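Local coordinates for protein carbonic anhydrase (Neosartorya fumigata, PDB 6LAC) that probably catalyses the reversible hydration of carbon dioxide to hydrogencarbonate, as a zinc-dependent carbonic anhydrase of the beta class, at residues R115-R120 and V139-H144. The protein carries 1 engineered substitution. Residues are numbered along the deposited sequence; the frame is centred on the assembly and turned at random.
Sequences RSTHRR and VLEQVH
His118 and Glu141 reach for each other from opposite directions and join in one His-carboxylate hydrogen bond, the sole polar link between segments 115-120 and 139-144. His118 NE2 donates to Glu141 OE2 at 2.9 Å, and the bond is fairly straight, with an N-H...O angle of 164°. The carboxylate oxygen sits at the ring edge, close to the imidazole plane. On the acceptor side OE2 is met from its anti side, somewhat out of the carboxylate plane, and the two flat groups are turned 57° against each other rather than lying coplanar. Glu141 gets there by a bend in its chain: chi2 of -88° swings the carboxylate round, carrying OE2 toward the histidine. A proton on NE2 gives the carboxylate a donor, and the negative charge would be expected to raise the basicity of the ring somewhat.

Beyond the bond little touches. Thr117 CG2, a marginal neighbour, is 4.3 Å from Glu141 OE2; within its own segment the same methyl rests over the rim of one face of the His118 ring, 3.7 Å above its plane. The hydroxyl of the same threonine turns back into its own helix, where OG1 bonds to Thr113 O. Only 72 Å² is buried in all, and the nearest CA atoms, those of Thr117 and Glu141, stay 10.7 Å apart: long side chains span the gap at the surface.

His118 marks the break between helices 107-117 and 119-123, where it serves as N-cap of the latter. Its bond thus ties this junction to the second half of helix 127-148, away from the zinc site. Beside the bond, Glu141 touches Leu114 of helix 107-117 and His118 touches Leu137 of helix 127-148, while Val139 and Leu140 rest on Leu178 of strand 174-178.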
loop_
_atom_site.group_PDB
_atom_site.type_symbol
_atom_site.label_atom_id
_atom_site.label_comp_id
_atom_site.label_asym_id
_atom_site.label_seq_id
_atom_site.Cartn_x
_atom_site.Cartn_y
_atom_site.Cartn_z
ATOM N N ARG A 115 -7.429 19.825 10.667
ATOM C CA ARG A 115 -7.200 20.453 11.980
ATOM C C ARG A 115 -7.936 21.790 12.034
ATOM O O ARG A 115 -8.436 22.119 13.098
ATOM C CB ARG A 115 -5.703 20.581 12.261
ATOM C CG ARG A 115 -5.032 19.233 12.513
ATOM C CD ARG A 115 -3.639 19.218 13.126
ATOM N NE ARG A 115 -2.722 19.248 12.023
ATOM C CZ ARG A 115 -1.885 18.302 11.577
ATOM N NH1 ARG A 115 -1.740 17.159 12.248
ATOM N NH2 ARG A 115 -1.174 18.492 10.467
ATOM N N SER A 116 -7.918 22.589 10.960
ATOM C CA SER A 116 -8.578 23.925 10.967
ATOM C C SER A 116 -10.097 23.755 10.876
ATOM O O SER A 116 -10.821 24.393 11.650
ATOM C CB SER A 116 -8.024 24.820 9.897
ATOM O OG SER A 116 -8.191 24.277 8.601
ATOM N N THR A 117 -10.593 22.900 9.978
ATOM C CA THR A 117 -12.046 22.665 9.795
ATOM C C THR A 117 -12.634 22.185 11.131
ATOM O O THR A 117 -13.730 22.655 11.521
ATOM C CB THR A 117 -12.296 21.686 8.644
ATOM O OG1 THR A 117 -11.681 22.240 7.482
ATOM C CG2 THR A 117 -13.761 21.374 8.429
ATOM N N HIS A 118 -11.974 21.253 11.826
ATOM C CA HIS A 118 -12.507 20.592 13.037
ATOM C C HIS A 118 -11.845 21.078 14.327
ATOM O O HIS A 118 -11.856 20.339 15.274
ATOM C CB HIS A 118 -12.424 19.062 12.843
ATOM C CG HIS A 118 -13.130 18.586 11.621
ATOM N ND1 HIS A 118 -14.512 18.603 11.495
ATOM C CD2 HIS A 118 -12.653 18.165 10.433
ATOM C CE1 HIS A 118 -14.853 18.126 10.314
ATOM N NE2 HIS A 118 -13.717 17.875 9.615
ATOM N N ARG A 119 -11.351 22.317 14.325
ATOM C CA ARG A 119 -10.559 22.883 15.446
ATOM C C ARG A 119 -11.347 22.797 16.766
ATOM O O ARG A 119 -10.760 22.470 17.770
ATOM C CB ARG A 119 -10.130 24.319 15.133
ATOM C CG ARG A 119 -9.141 24.888 16.145
ATOM C CD ARG A 119 -8.517 26.206 15.702
ATOM N NE ARG A 119 -9.465 27.320 15.750
ATOM C CZ ARG A 119 -9.167 28.605 15.540
ATOM N NH1 ARG A 119 -7.927 28.973 15.251
ATOM N NH2 ARG A 119 -10.119 29.522 15.616
ATOM N N ARG A 120 -12.632 23.161 16.766
ATOM C CA ARG A 120 -13.420 23.206 18.030
ATOM C C ARG A 120 -13.651 21.786 18.550
ATOM O O ARG A 120 -13.549 21.584 19.757
ATOM C CB ARG A 120 -14.750 23.928 17.822
ATOM C CG ARG A 120 -14.588 25.399 17.478
ATOM C CD ARG A 120 -15.787 26.191 17.994
ATOM N NE ARG A 120 -15.610 27.637 17.845
ATOM C CZ ARG A 120 -15.802 28.303 16.711
ATOM N NH1 ARG A 120 -16.195 27.655 15.629
ATOM N NH2 ARG A 120 -15.609 29.609 16.670
ATOM N N VAL A 139 -10.637 9.610 8.093
ATOM C CA VAL A 139 -11.410 8.556 7.362
ATOM C C VAL A 139 -12.675 9.172 6.776
ATOM O O VAL A 139 -12.914 9.007 5.567
ATOM C CB VAL A 139 -11.750 7.360 8.246
ATOM C CG1 VAL A 139 -12.642 6.392 7.486
ATOM C CG2 VAL A 139 -10.487 6.627 8.715
ATOM N N LEU A 140 -13.410 9.945 7.557
ATOM C CA LEU A 140 -14.686 10.513 7.047
ATOM C C LEU A 140 -14.394 11.410 5.874
ATOM O O LEU A 140 -15.117 11.335 4.864
ATOM C CB LEU A 140 -15.354 11.267 8.173
ATOM C CG LEU A 140 -16.012 10.424 9.253
ATOM C CD1 LEU A 140 -16.434 11.329 10.407
ATOM C CD2 LEU A 140 -17.193 9.633 8.714
ATOM N N GLU A 141 -13.387 12.275 5.975
ATOM C CA GLU A 141 -13.119 13.228 4.873
ATOM C C GLU A 141 -12.555 12.481 3.683
ATOM O O GLU A 141 -12.896 12.836 2.537
ATOM C CB GLU A 141 -12.228 14.357 5.390
ATOM C CG GLU A 141 -12.939 15.171 6.459
ATOM C CD GLU A 141 -13.807 16.338 6.029
ATOM O OE1 GLU A 141 -14.467 16.240 4.951
ATOM O OE2 GLU A 141 -13.815 17.365 6.776
ATOM N N GLN A 142 -11.763 11.439 3.855
ATOM C CA GLN A 142 -11.300 10.684 2.674
ATOM C C GLN A 142 -12.468 9.973 1.976
ATOM O O GLN A 142 -12.481 9.913 0.768
ATOM C CB GLN A 142 -10.233 9.669 3.073
ATOM C CG GLN A 142 -8.926 10.315 3.532
ATOM C CD GLN A 142 -8.288 11.132 2.455
ATOM O OE1 GLN A 142 -8.180 10.707 1.328
ATOM N NE2 GLN A 142 -7.818 12.329 2.783
ATOM N N VAL A 143 -13.384 9.405 2.733
ATOM C CA VAL A 143 -14.576 8.783 2.095
ATOM C C VAL A 143 -15.375 9.822 1.283
ATOM O O VAL A 143 -15.666 9.563 0.110
ATOM C CB VAL A 143 -15.421 8.118 3.177
ATOM C CG1 VAL A 143 -16.792 7.730 2.598
ATOM C CG2 VAL A 143 -14.693 6.932 3.770
ATOM N N HIS A 144 -15.601 10.976 1.892
ATOM C CA HIS A 144 -16.427 12.006 1.214
ATOM C C HIS A 144 -15.690 12.494 -0.025
ATOM O O HIS A 144 -16.263 12.599 -1.124
ATOM C CB HIS A 144 -16.717 13.148 2.172
ATOM C CG HIS A 144 -17.343 14.319 1.497
ATOM N ND1 HIS A 144 -18.659 14.270 1.077
ATOM C CD2 HIS A 144 -16.830 15.496 1.080
ATOM C CE1 HIS A 144 -18.962 15.401 0.455
ATOM N NE2 HIS A 144 -17.854 16.180 0.448
#